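Local coordinates for protein oxidoreductase, fmn-binding (Shewanella oneidensis, PDB 4AWU) that binds flavin mononucleotide in a TIM barrel and, like its Old Yellow Enzyme relatives, probably reduces carbon-carbon double bonds at the expense of NAD(P)H, at residues L267-V272 / G294-A299; F284-R289 / D313-M318; G105-P110 / V129-D134. The protein carries 1 engineered substitution. All coordinates share one frame; numbering follows the deposited sequence.

Contact 1: L267-V272 / G294-A299; sequences LHIAEV and GVLIYA. With FMN (flavin mononucleotide), chain B.
The CG2 methyl of Ile297 sits over one face of the His268 imidazole, displaced toward the rim and 3.9 Å from the ring centroid, a CH-pi contact. At the edge of the same ring, near its plane, Ala299 CB lies 3.9 Å from His268 NE2. With CG anti to the backbone N (chi1 -170°), the ring reaches back toward strand 295-299, while ND1 is hydrogen-bonded to Glu179 OE1. The Tyr298 ring has Ile269 CG1 over one face; these two side chains run side by side, with Ile269 CB 3.6 Å from Tyr298 CD2. The Glu271 carboxylate approaches this ring obliquely, its plane turned 77° from the ring, and OE1, which comes within 3.2 Å of Tyr298 CD2, is hydrogen-bonded to Tyr302 OH. Alongside, Leu296 CD1 fills in against Leu267 CB at 3.8 Å.

Five backbone hydrogen bonds join the segments: Leu267, Ile269 and, just past its strand, Glu271 donate to Val295, Ile297 and Ala299, and Ile297 and Ala299 return bonds to Leu267 and Ile269. His268 and Ile297 face the barrel interior, whereas Ile269 and Tyr298 face the helical layer. Ala299 CB is 3.9 Å from O3' of FMN, and Val272 O, beyond its strand end, 3.2 Å from C5'. This is the parallel beta-alpha-beta pairing of a TIM barrel, joining its sixth and seventh strands, with the cofactor at their C-terminal ends.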
loop_
_atom_site.group_PDB
_atom_site.type_symbol
_atom_site.label_atom_id
_atom_site.label_comp_id
_atom_site.label_asym_id
_atom_site.label_seq_id
_atom_site.Cartn_x
_atom_site.Cartn_y
_atom_site.Cartn_z
ATOM N N LEU A 267 2.559 9.083 7.016
ATOM C CA LEU A 267 1.182 8.721 6.760
ATOM C C LEU A 267 0.924 8.962 5.286
ATOM O O LEU A 267 1.207 10.037 4.769
ATOM C CB LEU A 267 0.239 9.570 7.601
ATOM C CG LEU A 267 -1.246 9.274 7.427
ATOM C CD1 LEU A 267 -1.563 7.828 7.790
ATOM C CD2 LEU A 267 -2.047 10.236 8.282
ATOM N N HIS A 268 0.391 7.947 4.622
ATOM C CA HIS A 268 0.210 7.953 3.182
ATOM C C HIS A 268 -1.286 7.911 2.895
ATOM O O HIS A 268 -1.974 6.957 3.267
ATOM C CB HIS A 268 0.914 6.731 2.593
ATOM C CG HIS A 268 1.014 6.734 1.100
ATOM N ND1 HIS A 268 1.707 5.761 0.408
ATOM C CD2 HIS A 268 0.514 7.572 0.163
ATOM C CE1 HIS A 268 1.631 6.003 -0.886
ATOM N NE2 HIS A 268 0.910 7.098 -1.063
ATOM N N ILE A 269 -1.787 8.957 2.250
ATOM C CA ILE A 269 -3.208 9.071 1.957
ATOM C C ILE A 269 -3.485 8.802 0.485
ATOM O O ILE A 269 -3.004 9.521 -0.394
ATOM C CB ILE A 269 -3.735 10.471 2.319
ATOM C CG1 ILE A 269 -3.474 10.770 3.794
ATOM C CG2 ILE A 269 -5.223 10.583 2.002
ATOM C CD1 ILE A 269 -4.158 9.813 4.747
ATOM N N ALA A 270 -4.254 7.750 0.227
ATOM C CA ALA A 270 -4.676 7.411 -1.119
ATOM C C ALA A 270 -5.964 8.156 -1.420
ATOM O O ALA A 270 -7.000 7.899 -0.803
ATOM C CB ALA A 270 -4.881 5.915 -1.249
ATOM N N GLU A 271 -5.888 9.083 -2.371
ATOM C CA GLU A 271 -6.982 10.005 -2.655
ATOM C C GLU A 271 -7.857 9.549 -3.801
ATOM O O GLU A 271 -9.014 9.951 -3.905
ATOM C CB GLU A 271 -6.426 11.368 -3.042
ATOM C CG GLU A 271 -6.190 12.306 -1.899
ATOM C CD GLU A 271 -5.732 13.657 -2.390
ATOM O OE1 GLU A 271 -4.517 13.824 -2.580
ATOM O OE2 GLU A 271 -6.589 14.539 -2.610
ATOM N N VAL A 272 -7.286 8.749 -4.689
ATOM C CA VAL A 272 -8.005 8.311 -5.872
ATOM C C VAL A 272 -7.721 6.854 -6.151
ATOM O O VAL A 272 -6.592 6.396 -6.007
ATOM C CB VAL A 272 -7.592 9.113 -7.110
ATOM C CG1 VAL A 272 -8.289 8.560 -8.342
ATOM C CG2 VAL A 272 -7.903 10.587 -6.910
ATOM N N GLY A 294 4.018 13.923 11.212
ATOM C CA GLY A 294 5.150 13.323 10.533
ATOM C C GLY A 294 5.148 13.665 9.055
ATOM O O GLY A 294 4.628 14.703 8.652
ATOM N N VAL A 295 5.741 12.800 8.240
ATOM C CA VAL A 295 5.778 13.024 6.798
ATOM C C VAL A 295 4.453 12.601 6.177
ATOM O O VAL A 295 4.031 11.458 6.316
ATOM C CB VAL A 295 6.945 12.262 6.145
ATOM C CG1 VAL A 295 6.846 12.322 4.625
ATOM C CG2 VAL A 295 8.268 12.840 6.621
ATOM N N LEU A 296 3.807 13.531 5.486
ATOM C CA LEU A 296 2.481 13.295 4.933
ATOM C C LEU A 296 2.575 13.114 3.425
ATOM O O LEU A 296 3.058 13.994 2.717
ATOM C CB LEU A 296 1.575 14.473 5.276
ATOM C CG LEU A 296 0.059 14.289 5.297
ATOM C CD1 LEU A 296 -0.371 12.997 5.968
ATOM C CD2 LEU A 296 -0.542 15.482 6.025
ATOM N N ILE A 297 2.119 11.963 2.948
ATOM C CA ILE A 297 2.206 11.615 1.535
ATOM C C ILE A 297 0.803 11.482 0.971
ATOM O O ILE A 297 -0.055 10.864 1.594
ATOM C CB ILE A 297 2.935 10.267 1.337
ATOM C CG1 ILE A 297 4.269 10.265 2.087
ATOM C CG2 ILE A 297 3.140 9.977 -0.147
ATOM C CD1 ILE A 297 5.049 8.966 1.951
ATOM N N TYR A 298 0.576 12.059 -0.206
ATOM C CA TYR A 298 -0.689 11.901 -0.916
ATOM C C TYR A 298 -0.448 11.336 -2.308
ATOM O O TYR A 298 0.543 11.661 -2.956
ATOM C CB TYR A 298 -1.403 13.244 -1.069
ATOM C CG TYR A 298 -2.067 13.771 0.183
ATOM C CD1 TYR A 298 -1.351 14.511 1.115
ATOM C CD2 TYR A 298 -3.416 13.551 0.419
ATOM C CE1 TYR A 298 -1.959 15.011 2.251
ATOM C CE2 TYR A 298 -4.032 14.044 1.549
ATOM C CZ TYR A 298 -3.302 14.771 2.461
ATOM O OH TYR A 298 -3.922 15.258 3.584
ATOM N N ALA A 299 -1.369 10.501 -2.769
ATOM C CA ALA A 299 -1.347 10.015 -4.142
ATOM C C ALA A 299 -2.764 10.009 -4.684
ATOM O O ALA A 299 -3.717 9.740 -3.956
ATOM C CB ALA A 299 -0.750 8.622 -4.217
HETATM N N1 FMN B . -2.395 0.934 -3.743
HETATM C C2 FMN B . -1.981 0.212 -2.649
HETATM O O2 FMN B . -2.099 0.715 -1.532
HETATM N N3 FMN B . -1.447 -1.053 -2.801
HETATM C C4 FMN B . -1.389 -1.639 -4.049
HETATM O O4 FMN B . -0.759 -2.685 -4.209
HETATM C C4A FMN B . -1.790 -0.897 -5.154
HETATM N N5 FMN B . -1.726 -1.448 -6.405
HETATM C C5A FMN B . -2.140 -0.731 -7.499
HETATM C C6 FMN B . -1.996 -1.288 -8.759
HETATM C C7 FMN B . -2.351 -0.560 -9.887
HETATM C C7M FMN B . -2.181 -1.195 -11.235
HETATM C C8 FMN B . -2.894 0.716 -9.741
HETATM C C8M FMN B . -3.244 1.535 -10.949
HETATM C C9 FMN B . -3.016 1.280 -8.476
HETATM C C9A FMN B . -2.602 0.570 -7.351
HETATM N N10 FMN B . -2.736 1.105 -6.084
HETATM C C10 FMN B . -2.316 0.379 -4.994
HETATM C "C1'" FMN B . -3.157 2.530 -5.886
HETATM C "C2'" FMN B . -1.973 3.423 -6.260
HETATM O "O2'" FMN B . -0.932 3.211 -5.329
HETATM C "C3'" FMN B . -2.334 4.907 -6.276
HETATM O "O3'" FMN B . -2.663 5.324 -4.969
HETATM C "C4'" FMN B . -3.490 5.178 -7.241
HETATM O "O4'" FMN B . -3.211 4.594 -8.497
HETATM C "C5'" FMN B . -3.765 6.666 -7.446
HETATM O "O5'" FMN B . -2.601 7.339 -7.877
HETATM P P FMN B . -2.404 7.754 -9.425
HETATM O O1P FMN B . -2.258 6.482 -10.228
HETATM O O2P FMN B . -3.611 8.524 -9.904
HETATM O O3P FMN B . -1.169 8.613 -9.528
#

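Contact 2: F284-R289 / D313-M318; sequences FKRALR and DGLADM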
loop_
_atom_site.group_PDB
_atom_site.type_symbol
_atom_site.label_atom_id
_atom_site.label_comp_id
_atom_site.label_asym_id
_atom_site.label_seq_id
_atom_site.Cartn_x
_atom_site.Cartn_y
_atom_site.Cartn_z
ATOM N N PHE A 284 -10.263 19.096 5.195
ATOM C CA PHE A 284 -9.946 17.755 5.678
ATOM C C PHE A 284 -8.431 17.560 5.658
ATOM O O PHE A 284 -7.834 17.119 6.638
ATOM C CB PHE A 284 -10.631 16.703 4.805
ATOM C CG PHE A 284 -10.308 15.278 5.182
ATOM C CD1 PHE A 284 -10.053 14.924 6.496
ATOM C CD2 PHE A 284 -10.257 14.294 4.208
ATOM C CE1 PHE A 284 -9.760 13.611 6.832
ATOM C CE2 PHE A 284 -9.961 12.983 4.536
ATOM C CZ PHE A 284 -9.714 12.641 5.850
ATOM N N LYS A 285 -7.811 17.907 4.538
ATOM C CA LYS A 285 -6.365 17.794 4.402
ATOM C C LYS A 285 -5.645 18.632 5.457
ATOM O O LYS A 285 -4.641 18.201 6.026
ATOM C CB LYS A 285 -5.929 18.218 2.998
ATOM C CG LYS A 285 -6.405 17.275 1.901
ATOM C CD LYS A 285 -5.927 17.717 0.522
ATOM C CE LYS A 285 -6.159 16.621 -0.507
ATOM N NZ LYS A 285 -5.842 17.057 -1.897
ATOM N N ARG A 286 -6.161 19.826 5.724
ATOM C CA ARG A 286 -5.582 20.685 6.750
ATOM C C ARG A 286 -5.710 20.049 8.135
ATOM O O ARG A 286 -4.814 20.173 8.969
ATOM C CB ARG A 286 -6.254 22.053 6.740
ATOM C CG ARG A 286 -6.054 22.815 5.446
ATOM C CD ARG A 286 -5.071 23.949 5.636
ATOM N NE ARG A 286 -4.908 24.736 4.415
ATOM C CZ ARG A 286 -3.740 25.058 3.867
ATOM N NH1 ARG A 286 -2.596 24.678 4.421
ATOM N NH2 ARG A 286 -3.717 25.778 2.753
ATOM N N ALA A 287 -6.822 19.365 8.379
ATOM C CA ALA A 287 -7.016 18.685 9.658
ATOM C C ALA A 287 -6.032 17.527 9.802
ATOM O O ALA A 287 -5.427 17.346 10.859
ATOM C CB ALA A 287 -8.450 18.189 9.794
ATOM N N LEU A 288 -5.867 16.745 8.742
ATOM C CA LEU A 288 -4.895 15.657 8.753
ATOM C C LEU A 288 -3.502 16.194 9.053
ATOM O O LEU A 288 -2.740 15.585 9.801
ATOM C CB LEU A 288 -4.890 14.923 7.408
ATOM C CG LEU A 288 -6.121 14.079 7.066
ATOM C CD1 LEU A 288 -6.014 13.525 5.653
ATOM C CD2 LEU A 288 -6.292 12.943 8.065
ATOM N N ARG A 289 -3.174 17.342 8.467
ATOM C CA ARG A 289 -1.861 17.949 8.655
ATOM C C ARG A 289 -1.627 18.303 10.124
ATOM O O ARG A 289 -0.501 18.242 10.609
ATOM C CB ARG A 289 -1.718 19.182 7.747
ATOM C CG ARG A 289 -0.450 20.012 7.942
ATOM C CD ARG A 289 0.795 19.309 7.410
ATOM N NE ARG A 289 1.187 18.190 8.257
ATOM C CZ ARG A 289 2.226 17.392 8.026
ATOM N NH1 ARG A 289 2.998 17.585 6.963
ATOM N NH2 ARG A 289 2.494 16.402 8.869
ATOM N N ASP A 313 1.356 24.559 -0.442
ATOM C CA ASP A 313 0.200 24.927 0.368
ATOM C C ASP A 313 0.341 24.400 1.795
ATOM O O ASP A 313 -0.449 24.754 2.669
ATOM C CB ASP A 313 -1.091 24.384 -0.249
ATOM C CG ASP A 313 -1.549 25.185 -1.449
ATOM O OD1 ASP A 313 -1.037 26.301 -1.650
ATOM O OD2 ASP A 313 -2.429 24.692 -2.185
ATOM N N GLY A 314 1.339 23.552 2.028
ATOM C CA GLY A 314 1.574 23.002 3.351
ATOM C C GLY A 314 0.720 21.784 3.650
ATOM O O GLY A 314 0.613 21.354 4.802
ATOM N N LEU A 315 0.112 21.214 2.616
ATOM C CA LEU A 315 -0.778 20.074 2.794
ATOM C C LEU A 315 -0.035 18.749 2.740
ATOM O O LEU A 315 -0.378 17.820 3.468
ATOM C CB LEU A 315 -1.874 20.089 1.734
ATOM C CG LEU A 315 -2.709 21.371 1.719
ATOM C CD1 LEU A 315 -3.837 21.256 0.714
ATOM C CD2 LEU A 315 -3.245 21.686 3.106
ATOM N N ALA A 316 0.973 18.670 1.875
ATOM C CA ALA A 316 1.703 17.427 1.656
ATOM C C ALA A 316 3.198 17.652 1.779
ATOM O O ALA A 316 3.691 18.743 1.525
ATOM C CB ALA A 316 1.378 16.868 0.280
ATOM N N ASP A 317 3.916 16.610 2.173
ATOM C CA ASP A 317 5.374 16.650 2.186
ATOM C C ASP A 317 5.922 15.907 0.983
ATOM O O ASP A 317 6.962 16.272 0.436
ATOM C CB ASP A 317 5.910 16.020 3.465
ATOM C CG ASP A 317 5.456 16.753 4.702
ATOM O OD1 ASP A 317 5.605 17.992 4.742
ATOM O OD2 ASP A 317 4.941 16.093 5.630
ATOM N N MET A 318 5.230 14.840 0.596
ATOM C CA MET A 318 5.605 14.069 -0.578
ATOM C C MET A 318 4.354 13.688 -1.343
ATOM O O MET A 318 3.260 13.620 -0.780
ATOM C CB MET A 318 6.351 12.800 -0.186
ATOM C CG MET A 318 7.538 13.021 0.713
ATOM S SD MET A 318 8.409 11.482 1.022
ATOM C CE MET A 318 9.302 11.270 -0.515
HETATM O O HOH W 1 -2.731 17.303 4.409
HETATM O O HOH W 2 -1.840 22.970 6.658
HETATM O O HOH W 3 -1.671 27.776 2.081
HETATM O O HOH W 4 3.300 19.442 4.905
#
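On the outer, helical layer of the TIM barrel, Arg286 and Arg289 of helix 282-291 hold the loop that leads from helix 304-312 into the eighth strand. Arg286 NH1 donates to Asp313 O at 2.8 Å with an N-H...O angle of 152°, and the acceptor lies somewhat out of the guanidinium plane. Leu315 CD2 rests over one face of this group, 3.3 Å from Arg286 NH1. The other methyl of Leu315, CD1, meets Lys285 CD at 4.1 Å, where the two side chains cross at about a right angle; the Lys285 ammonium forms a salt bridge with Glu271.

Gly314 terminates helix 304-312 in a Schellman motif, taking a positive phi at which any side chain would collide with Asp313 O. Arg289 bends twice (chi2 72°, chi3 -72°), bringing its CD to 3.3 Å from Gly314 O and its NH1 to 2.8 Å from Asp317 OD2. In this salt bridge OD2 lies near the guanidinium plane, and NH1 meets it on the syn side, though well out of the carboxylate plane. OD2 also accepts from Leu296 N, while Arg289 NH2 serves the carbonyls of Tyr292 and Gly294. A leucine in place of Arg289 would probably leave the Asp317 carboxylate without its cationic mate and those two carbonyls without this donor. Water 1 donates to Lys285 O at 2.7 Å and to Leu315 O at 2.6 Å.

Contact 3: G105-P110 / V129-D134; sequences GRVTHP and VKVFVD. With 4CH (4-chlorophenol), chain E.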
loop_
_atom_site.group_PDB
_atom_site.type_symbol
_atom_site.label_atom_id
_atom_site.label_comp_id
_atom_site.label_asym_id
_atom_site.label_seq_id
_atom_site.Cartn_x
_atom_site.Cartn_y
_atom_site.Cartn_z
ATOM N N GLY A 105 -7.929 -9.596 3.906
ATOM C CA GLY A 105 -9.072 -9.836 4.753
ATOM C C GLY A 105 -10.114 -10.516 3.899
ATOM O O GLY A 105 -9.827 -11.523 3.252
ATOM N N ARG A 106 -11.311 -9.948 3.864
ATOM C CA ARG A 106 -12.427 -10.560 3.159
ATOM C C ARG A 106 -12.320 -10.433 1.649
ATOM O O ARG A 106 -13.100 -11.046 0.925
ATOM C CB ARG A 106 -13.737 -9.923 3.612
ATOM C CG ARG A 106 -13.966 -8.538 3.041
ATOM C CD ARG A 106 -15.203 -7.899 3.635
ATOM N NE ARG A 106 -15.482 -6.598 3.038
ATOM C CZ ARG A 106 -16.525 -5.839 3.352
ATOM N NH1 ARG A 106 -17.400 -6.245 4.264
ATOM N NH2 ARG A 106 -16.693 -4.672 2.754
ATOM N N VAL A 107 -11.372 -9.633 1.168
ATOM C CA VAL A 107 -11.232 -9.422 -0.270
ATOM C C VAL A 107 -10.339 -10.498 -0.873
ATOM O O VAL A 107 -9.203 -10.238 -1.277
ATOM C CB VAL A 107 -10.675 -8.019 -0.593
ATOM C CG1 VAL A 107 -10.694 -7.769 -2.095
ATOM C CG2 VAL A 107 -11.488 -6.957 0.128
ATOM N N THR A 108 -10.863 -11.717 -0.925
ATOM C CA THR A 108 -10.125 -12.841 -1.481
ATOM C C THR A 108 -11.063 -14.017 -1.742
ATOM O O THR A 108 -12.281 -13.908 -1.587
ATOM C CB THR A 108 -8.985 -13.287 -0.541
ATOM O OG1 THR A 108 -8.134 -14.217 -1.219
ATOM C CG2 THR A 108 -9.539 -13.930 0.719
ATOM N N HIS A 109 -10.473 -15.136 -2.142
ATOM C CA HIS A 109 -11.214 -16.336 -2.497
ATOM C C HIS A 109 -10.417 -17.519 -1.947
ATOM O O HIS A 109 -9.187 -17.485 -1.944
ATOM C CB HIS A 109 -11.349 -16.414 -4.022
ATOM C CG HIS A 109 -12.265 -17.495 -4.504
ATOM N ND1 HIS A 109 -11.824 -18.773 -4.775
ATOM C CD2 HIS A 109 -13.588 -17.490 -4.786
ATOM C CE1 HIS A 109 -12.838 -19.509 -5.189
ATOM N NE2 HIS A 109 -13.921 -18.753 -5.206
ATOM N N PRO A 110 -11.105 -18.560 -1.452
ATOM C CA PRO A 110 -10.394 -19.678 -0.814
ATOM C C PRO A 110 -9.248 -20.233 -1.664
ATOM O O PRO A 110 -8.221 -20.649 -1.131
ATOM C CB PRO A 110 -11.487 -20.736 -0.645
ATOM C CG PRO A 110 -12.753 -19.968 -0.578
ATOM C CD PRO A 110 -12.565 -18.763 -1.457
ATOM N N VAL A 129 -17.670 -7.447 -5.288
ATOM C CA VAL A 129 -16.219 -7.369 -5.384
ATOM C C VAL A 129 -15.643 -8.683 -5.891
ATOM O O VAL A 129 -16.050 -9.763 -5.459
ATOM C CB VAL A 129 -15.581 -7.023 -4.028
ATOM C CG1 VAL A 129 -14.068 -7.189 -4.092
ATOM C CG2 VAL A 129 -15.951 -5.607 -3.623
ATOM N N LYS A 130 -14.691 -8.579 -6.812
ATOM C CA LYS A 130 -14.063 -9.751 -7.399
ATOM C C LYS A 130 -12.559 -9.724 -7.184
ATOM O O LYS A 130 -11.946 -8.656 -7.134
ATOM C CB LYS A 130 -14.354 -9.813 -8.898
ATOM C CG LYS A 130 -15.825 -9.669 -9.248
ATOM C CD LYS A 130 -16.221 -10.622 -10.360
ATOM C CE LYS A 130 -17.681 -10.450 -10.742
ATOM N NZ LYS A 130 -18.169 -11.576 -11.581
ATOM N N VAL A 131 -11.973 -10.907 -7.048
ATOM C CA VAL A 131 -10.526 -11.049 -7.061
ATOM C C VAL A 131 -10.140 -11.961 -8.217
ATOM O O VAL A 131 -11.000 -12.579 -8.842
ATOM C CB VAL A 131 -9.983 -11.610 -5.736
ATOM C CG1 VAL A 131 -10.214 -10.613 -4.613
ATOM C CG2 VAL A 131 -10.619 -12.958 -5.413
ATOM N N PHE A 132 -8.849 -12.038 -8.506
ATOM C CA PHE A 132 -8.370 -12.837 -9.623
ATOM C C PHE A 132 -7.786 -14.138 -9.094
ATOM O O PHE A 132 -7.017 -14.131 -8.134
ATOM C CB PHE A 132 -7.320 -12.055 -10.411
ATOM C CG PHE A 132 -6.888 -12.727 -11.684
ATOM C CD1 PHE A 132 -5.886 -13.678 -11.668
ATOM C CD2 PHE A 132 -7.479 -12.402 -12.892
ATOM C CE1 PHE A 132 -5.480 -14.298 -12.834
ATOM C CE2 PHE A 132 -7.076 -13.019 -14.066
ATOM C CZ PHE A 132 -6.077 -13.968 -14.035
ATOM N N VAL A 133 -8.163 -15.252 -9.712
ATOM C CA VAL A 133 -7.704 -16.564 -9.266
ATOM C C VAL A 133 -7.056 -17.356 -10.392
ATOM O O VAL A 133 -7.536 -17.355 -11.524
ATOM C CB VAL A 133 -8.865 -17.400 -8.686
ATOM C CG1 VAL A 133 -8.454 -18.862 -8.535
ATOM C CG2 VAL A 133 -9.309 -16.828 -7.350
ATOM N N ASP A 134 -5.957 -18.025 -10.057
ATOM C CA ASP A 134 -5.305 -18.983 -10.942
ATOM C C ASP A 134 -5.028 -20.253 -10.142
ATOM O O ASP A 134 -3.911 -20.473 -9.673
ATOM C CB ASP A 134 -3.998 -18.410 -11.488
ATOM C CG ASP A 134 -3.152 -19.454 -12.201
ATOM O OD1 ASP A 134 -3.728 -20.434 -12.717
ATOM O OD2 ASP A 134 -1.913 -19.295 -12.243
HETATM CL CL9 4CH E . -6.020 -9.306 -14.422
HETATM C C4 4CH E . -5.261 -9.715 -12.926
HETATM C C5 4CH E . -4.444 -10.834 -12.846
HETATM C C6 4CH E . -3.817 -11.145 -11.647
HETATM C C1 4CH E . -4.016 -10.336 -10.539
HETATM O O7 4CH E . -3.374 -10.627 -9.360
HETATM C C2 4CH E . -4.833 -9.219 -10.615
HETATM C C3 4CH E . -5.457 -8.907 -11.813
#
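Val107 and His109 pack against Val131 and its neighbours on strand 130-133, which pairs antiparallel with strand 141-144 in an excursion from the TIM barrel between its third and fourth strands. Side chains alternate along this edge, with the CB atoms of Val129, Val131 and Val133 directed toward the 105-110 loop and that of Phe132 away from it.

The union of the two segments is apolar. Val107, at the centre of an inverse gamma turn, sets its CG1 against two valines, 3.8 Å from Val131 CG1 and 4.0 Å from Val129 CG1. Val131 uses both of its methyls: with CG1 anti to its carbonyl carbon (chi1 -66°), that methyl also comes to 3.5 Å from Val107 O, and CG2, between the backbone N and the carbonyl carbon, reaches 3.8 Å from His109 CB. Val133 CG2 closes the other end, 3.9 Å from His109 CB, its side chain crossing that of His109 at about a right angle.

Several polar groups find partners beyond the two segments. The buried Thr108 OG1 is hydrogen-bonded to Lys66 O, while backbone bonds link Thr108 to Ala146 and Val131 to Val143.

Aromatic contacts occupy the far side of the strand. Phe132 meets Phe142 edge-to-face and helps form a 4-chlorophenol pocket, where the ligand is hydrogen-bonded to Ala69 O and Ser28 OG. Ligand C5 lies above the centre of the phenylalanine ring, and Phe132 CD1 is 3.3 Å from ligand C6.

How the contacts relate
Contact 3 comes first along the chain and closes before the other two open; contacts 1 and 2 interlock, their segments alternating. Strand 266-270, helix 282-291 and strand 295-299 form one beta-alpha-beta unit: contact 1 pairs its strands, and contact 2 ties its helix to the loop before strand 318-320. Their centres are about 9 Å apart, and the Lys285-Glu271 salt bridge and probably an Arg289-Gly294 hydrogen bond join them. Contact 3 lies on the opposite side of the chain's centre, about 26 Å from contact 1 and about 34 Å from contact 2, centre to centre. Contact 1 thus adjoins FMN, contact 2 lies behind it in the helical layer, and a separate excursion lines a 4-chlorophenol site.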